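Local coordinates for protein nitroreductase (PDB 3PXV) that binds flavin mononucleotide and, as a member of the nitroreductase family, probably acts as an FMN-dependent oxidoreductase, at residues B[80-85]-B[134-139]. Numbering follows the deposited sequence.
Sequences NRIMER and CGYTGL. With FMN (flavin mononucleotide), chain F.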
ATOM      1  N   ASN B  80      17.797  13.270 -18.258  1.00 63.54           N
ATOM      2  CA  ASN B  80      19.240  13.129 -18.252  1.00 64.51           C
ATOM      3  C   ASN B  80      19.726  12.248 -17.090  1.00 64.84           C
ATOM      4  O   ASN B  80      20.658  11.474 -17.272  1.00 64.67           O
ATOM      5  CB  ASN B  80      19.915  14.503 -18.248  1.00 66.45           C
ATOM      6  CG  ASN B  80      19.753  15.255 -19.583  1.00 65.47           C
ATOM      7  OD1 ASN B  80      19.549  14.652 -20.638  1.00 65.76           O
ATOM      8  ND2 ASN B  80      19.862  16.568 -19.531  1.00 53.25           N
ATOM      9  N   ARG B  81      19.101  12.347 -15.915  1.00 64.95           N
ATOM     10  CA  ARG B  81      19.479  11.483 -14.790  1.00 65.26           C
ATOM     11  C   ARG B  81      19.250  10.020 -15.212  1.00 65.18           C
ATOM     12  O   ARG B  81      20.093   9.175 -14.957  1.00 66.98           O
ATOM     13  CB  ARG B  81      18.716  11.835 -13.500  1.00 64.14           C
ATOM     14  N   ILE B  82      18.135   9.753 -15.897  1.00 64.18           N
ATOM     15  CA  ILE B  82      17.801   8.417 -16.428  1.00 63.55           C
ATOM     16  C   ILE B  82      18.780   7.892 -17.507  1.00 64.72           C
ATOM     17  O   ILE B  82      19.157   6.721 -17.473  1.00 64.48           O
ATOM     18  CB  ILE B  82      16.373   8.405 -17.015  1.00 62.20           C
ATOM     19  CG1 ILE B  82      15.358   8.623 -15.888  1.00 64.82           C
ATOM     20  CG2 ILE B  82      16.101   7.095 -17.733  1.00 56.05           C
ATOM     21  CD1 ILE B  82      14.052   9.182 -16.332  1.00 64.92           C
HETATM   22  N   MSE B  83      19.186   8.729 -18.463  1.00 64.54           N
HETATM   23  CA  MSE B  83      20.135   8.267 -19.490  1.00 66.71           C
HETATM   24  C   MSE B  83      21.519   7.954 -18.904  1.00 68.33           C
HETATM   25  O   MSE B  83      22.259   7.145 -19.464  1.00 69.01           O
HETATM   26  CB  MSE B  83      20.271   9.271 -20.651  1.00 66.66           C
HETATM   27  CG  MSE B  83      19.006   9.460 -21.483  1.00 63.82           C
HETATM   28 SE   MSE B  83      18.182   7.851 -22.245  0.75 62.53          SE
HETATM   29  CE  MSE B  83      19.239   7.606 -23.851  1.00 60.70           C
ATOM     30  N   GLU B  84      21.854   8.606 -17.792  1.00 70.12           N
ATOM     31  CA  GLU B  84      23.132   8.415 -17.082  1.00 73.33           C
ATOM     32  C   GLU B  84      23.128   7.157 -16.192  1.00 72.97           C
ATOM     33  O   GLU B  84      24.179   6.651 -15.815  1.00 72.98           O
ATOM     34  CB  GLU B  84      23.422   9.647 -16.201  1.00 74.23           C
ATOM     35  CG  GLU B  84      23.664  10.959 -16.974  1.00 79.92           C
ATOM     36  CD  GLU B  84      23.473  12.237 -16.118  1.00 85.85           C
ATOM     37  OE1 GLU B  84      23.124  12.129 -14.910  1.00 83.33           O
ATOM     38  OE2 GLU B  84      23.658  13.351 -16.677  1.00 81.06           O
ATOM     39  N   ARG B  85      21.938   6.670 -15.861  1.00 72.55           N
ATOM     40  CA  ARG B  85      21.759   5.499 -15.008  1.00 72.36           C
ATOM     41  C   ARG B  85      21.605   4.196 -15.832  1.00 72.32           C
ATOM     42  O   ARG B  85      21.488   3.119 -15.262  1.00 74.11           O
ATOM     43  CB  ARG B  85      20.548   5.769 -14.081  1.00 71.35           C
ATOM     44  CG  ARG B  85      20.067   4.615 -13.218  1.00 74.60           C
ATOM     45  CD  ARG B  85      19.140   5.057 -12.055  1.00 78.34           C
ATOM     46  NE  ARG B  85      17.754   5.413 -12.417  1.00 75.36           N
ATOM     47  CZ  ARG B  85      17.175   6.619 -12.308  1.00 74.94           C
ATOM     48  NH1 ARG B  85      17.831   7.678 -11.837  1.00 74.34           N
ATOM     49  NH2 ARG B  85      15.896   6.767 -12.659  1.00 71.17           N
ATOM     50  N   CYS B 134       7.141   0.771 -10.151  1.00 43.95           N
ATOM     51  CA  CYS B 134       7.587   1.677 -11.172  1.00 44.30           C
ATOM     52  C   CYS B 134       6.462   2.572 -11.553  1.00 43.66           C
ATOM     53  O   CYS B 134       5.549   2.163 -12.225  1.00 43.77           O
ATOM     54  CB  CYS B 134       8.095   0.895 -12.358  1.00 44.43           C
ATOM     55  SG  CYS B 134       8.662   1.878 -13.680  1.00 49.59           S
ATOM     56  N   GLY B 135       6.535   3.810 -11.101  1.00 44.91           N
ATOM     57  CA  GLY B 135       5.532   4.809 -11.428  1.00 46.17           C
ATOM     58  C   GLY B 135       5.767   5.366 -12.818  1.00 47.17           C
ATOM     59  O   GLY B 135       4.861   5.999 -13.394  1.00 47.07           O
ATOM     60  N   TYR B 136       6.979   5.131 -13.344  1.00 46.20           N
ATOM     61  CA  TYR B 136       7.365   5.638 -14.661  1.00 46.62           C
ATOM     62  C   TYR B 136       6.619   4.973 -15.816  1.00 45.84           C
ATOM     63  O   TYR B 136       6.504   5.560 -16.887  1.00 43.74           O
ATOM     64  CB  TYR B 136       8.894   5.619 -14.889  1.00 44.99           C
ATOM     65  CG  TYR B 136       9.668   6.799 -14.313  1.00 49.26           C
ATOM     66  CD1 TYR B 136       9.138   8.089 -14.284  1.00 53.16           C
ATOM     67  CD2 TYR B 136      10.983   6.641 -13.899  1.00 56.73           C
ATOM     68  CE1 TYR B 136       9.873   9.157 -13.792  1.00 56.67           C
ATOM     69  CE2 TYR B 136      11.727   7.699 -13.423  1.00 55.89           C
ATOM     70  CZ  TYR B 136      11.179   8.957 -13.377  1.00 58.03           C
ATOM     71  OH  TYR B 136      11.946   9.991 -12.894  1.00 50.32           O
ATOM     72  N   THR B 137       6.086   3.773 -15.601  1.00 45.53           N
ATOM     73  CA  THR B 137       5.255   3.143 -16.631  1.00 45.22           C
ATOM     74  C   THR B 137       4.148   4.134 -16.987  1.00 45.42           C
ATOM     75  O   THR B 137       3.662   4.139 -18.116  1.00 45.60           O
ATOM     76  CB  THR B 137       4.564   1.851 -16.127  1.00 44.33           C
ATOM     77  OG1 THR B 137       5.525   0.995 -15.519  1.00 40.49           O
ATOM     78  CG2 THR B 137       3.845   1.127 -17.268  1.00 38.29           C
ATOM     79  N   GLY B 138       3.749   4.950 -16.001  1.00 45.69           N
ATOM     80  CA  GLY B 138       2.717   5.961 -16.177  1.00 46.21           C
ATOM     81  C   GLY B 138       2.977   7.007 -17.250  1.00 44.95           C
ATOM     82  O   GLY B 138       2.054   7.651 -17.728  1.00 43.76           O
ATOM     83  N   LEU B 139       4.241   7.184 -17.608  1.00 45.02           N
ATOM     84  CA  LEU B 139       4.633   8.155 -18.618  1.00 45.70           C
ATOM     85  C   LEU B 139       4.150   7.757 -20.026  1.00 46.12           C
ATOM     86  O   LEU B 139       4.037   8.597 -20.908  1.00 46.15           O
ATOM     87  CB  LEU B 139       6.152   8.357 -18.598  1.00 45.64           C
ATOM     88  CG  LEU B 139       6.758   9.019 -17.368  1.00 45.47           C
ATOM     89  CD1 LEU B 139       8.314   8.988 -17.410  1.00 40.33           C
ATOM     90  CD2 LEU B 139       6.249  10.444 -17.238  1.00 43.17           C
TER
HETATM   91  N1  FMN F 200      12.190   3.300  -8.643  1.00 39.55           N
HETATM   92  C2  FMN F 200      12.560   3.477  -9.962  1.00 47.42           C
HETATM   93  O2  FMN F 200      13.693   3.220 -10.362  1.00 46.48           O
HETATM   94  N3  FMN F 200      11.642   3.953 -10.857  1.00 49.54           N
HETATM   95  C4  FMN F 200      10.361   4.268 -10.477  1.00 44.40           C
HETATM   96  O4  FMN F 200       9.598   4.695 -11.331  1.00 43.19           O
HETATM   97  C4A FMN F 200       9.987   4.088  -9.145  1.00 44.01           C
HETATM   98  N5  FMN F 200       8.723   4.378  -8.715  1.00 44.28           N
HETATM   99  C5A FMN F 200       8.297   3.954  -7.481  1.00 42.30           C
HETATM  100  C6  FMN F 200       6.938   4.026  -7.164  1.00 43.61           C
HETATM  101  C7  FMN F 200       6.472   3.601  -5.927  1.00 37.40           C
HETATM  102  C7M FMN F 200       5.022   3.691  -5.640  1.00 38.37           C
HETATM  103  C8  FMN F 200       7.375   3.111  -4.996  1.00 42.08           C
HETATM  104  C8M FMN F 200       6.939   2.643  -3.656  1.00 37.89           C
HETATM  105  C9  FMN F 200       8.737   3.034  -5.307  1.00 48.09           C
HETATM  106  C9A FMN F 200       9.210   3.460  -6.564  1.00 42.43           C
HETATM  107  N10 FMN F 200      10.550   3.409  -6.908  1.00 45.25           N
HETATM  108  C10 FMN F 200      10.914   3.597  -8.226  1.00 40.95           C
HETATM  109  C1' FMN F 200      11.470   2.589  -6.052  1.00 44.26           C
HETATM  110  C2' FMN F 200      11.989   3.438  -4.904  1.00 44.34           C
HETATM  111  O2' FMN F 200      13.022   4.267  -5.400  1.00 44.64           O
HETATM  112  C3' FMN F 200      12.472   2.526  -3.780  1.00 41.26           C
HETATM  113  O3' FMN F 200      11.410   1.748  -3.269  1.00 42.67           O
HETATM  114  C4' FMN F 200      13.052   3.352  -2.645  1.00 42.14           C
HETATM  115  O4' FMN F 200      14.167   4.011  -3.164  1.00 39.16           O
HETATM  116  C5' FMN F 200      13.455   2.501  -1.441  1.00 41.07           C
HETATM  117  O5' FMN F 200      14.390   1.516  -1.837  1.00 44.03           O
HETATM  118  P   FMN F 200      14.046  -0.048  -1.721  1.00 43.61           P
HETATM  119  O1P FMN F 200      15.161  -0.788  -2.385  1.00 38.95           O
HETATM  120  O2P FMN F 200      12.723  -0.415  -2.422  1.00 40.29           O
HETATM  121  O3P FMN F 200      14.012  -0.319  -0.254  1.00 39.90           O
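Ile82, on helix 77-84, and Tyr136, in the short 3-10 turn after strand 130-133, meet between backbones set well apart, with their CA atoms 10.9 Å from each other. No hydrogen bond joins the two segments, and together they bury a modest 89 Å². The two side chains approach from opposite directions. Ile82 touches the outer end of the phenol ring mainly with its terminal methyl, CD1 lying 4.0 Å from Tyr136 CE2 and at a similar distance from CZ and OH. CD1 comes in obliquely to the ring. The chain of Ile82 is extended at its second torsion (chi2 156°), which carries this methyl out from the helix. Leu67 and Leu70 of helix 56-72 also pack on Ile82. Arg85 adds a looser contact, with NH2 4.3 Å from Tyr136 CE2. Here the guanidinium and the ring meet edge to edge, each near the plane of the other, so this is not a cation-pi stack. Arg85 also touches Tyr91, which hydrogen-bonds FMN. The Ile82 contact is apolar, with the Arg85 guanidinium at the ring edge.

The other end of Tyr136 belongs to the flavin pocket. Tyr136 N gives a weak hydrogen bond to FMN O4, at 3.3 Å, and Gly135 N gives a second weak one, at 3.2 Å. The same oxygen lies 3.5 Å from Tyr136 CD2, oblique to the ring. An alanine in place of Tyr136 would keep the backbone N but would probably leave Ile82 CD1 without its aromatic partner and take the ring away from beside FMN O4. The two N-H groups at O4 may draw some electron density toward that carbonyl, though both bonds are weak, consistent with a flavin that accepts electrons.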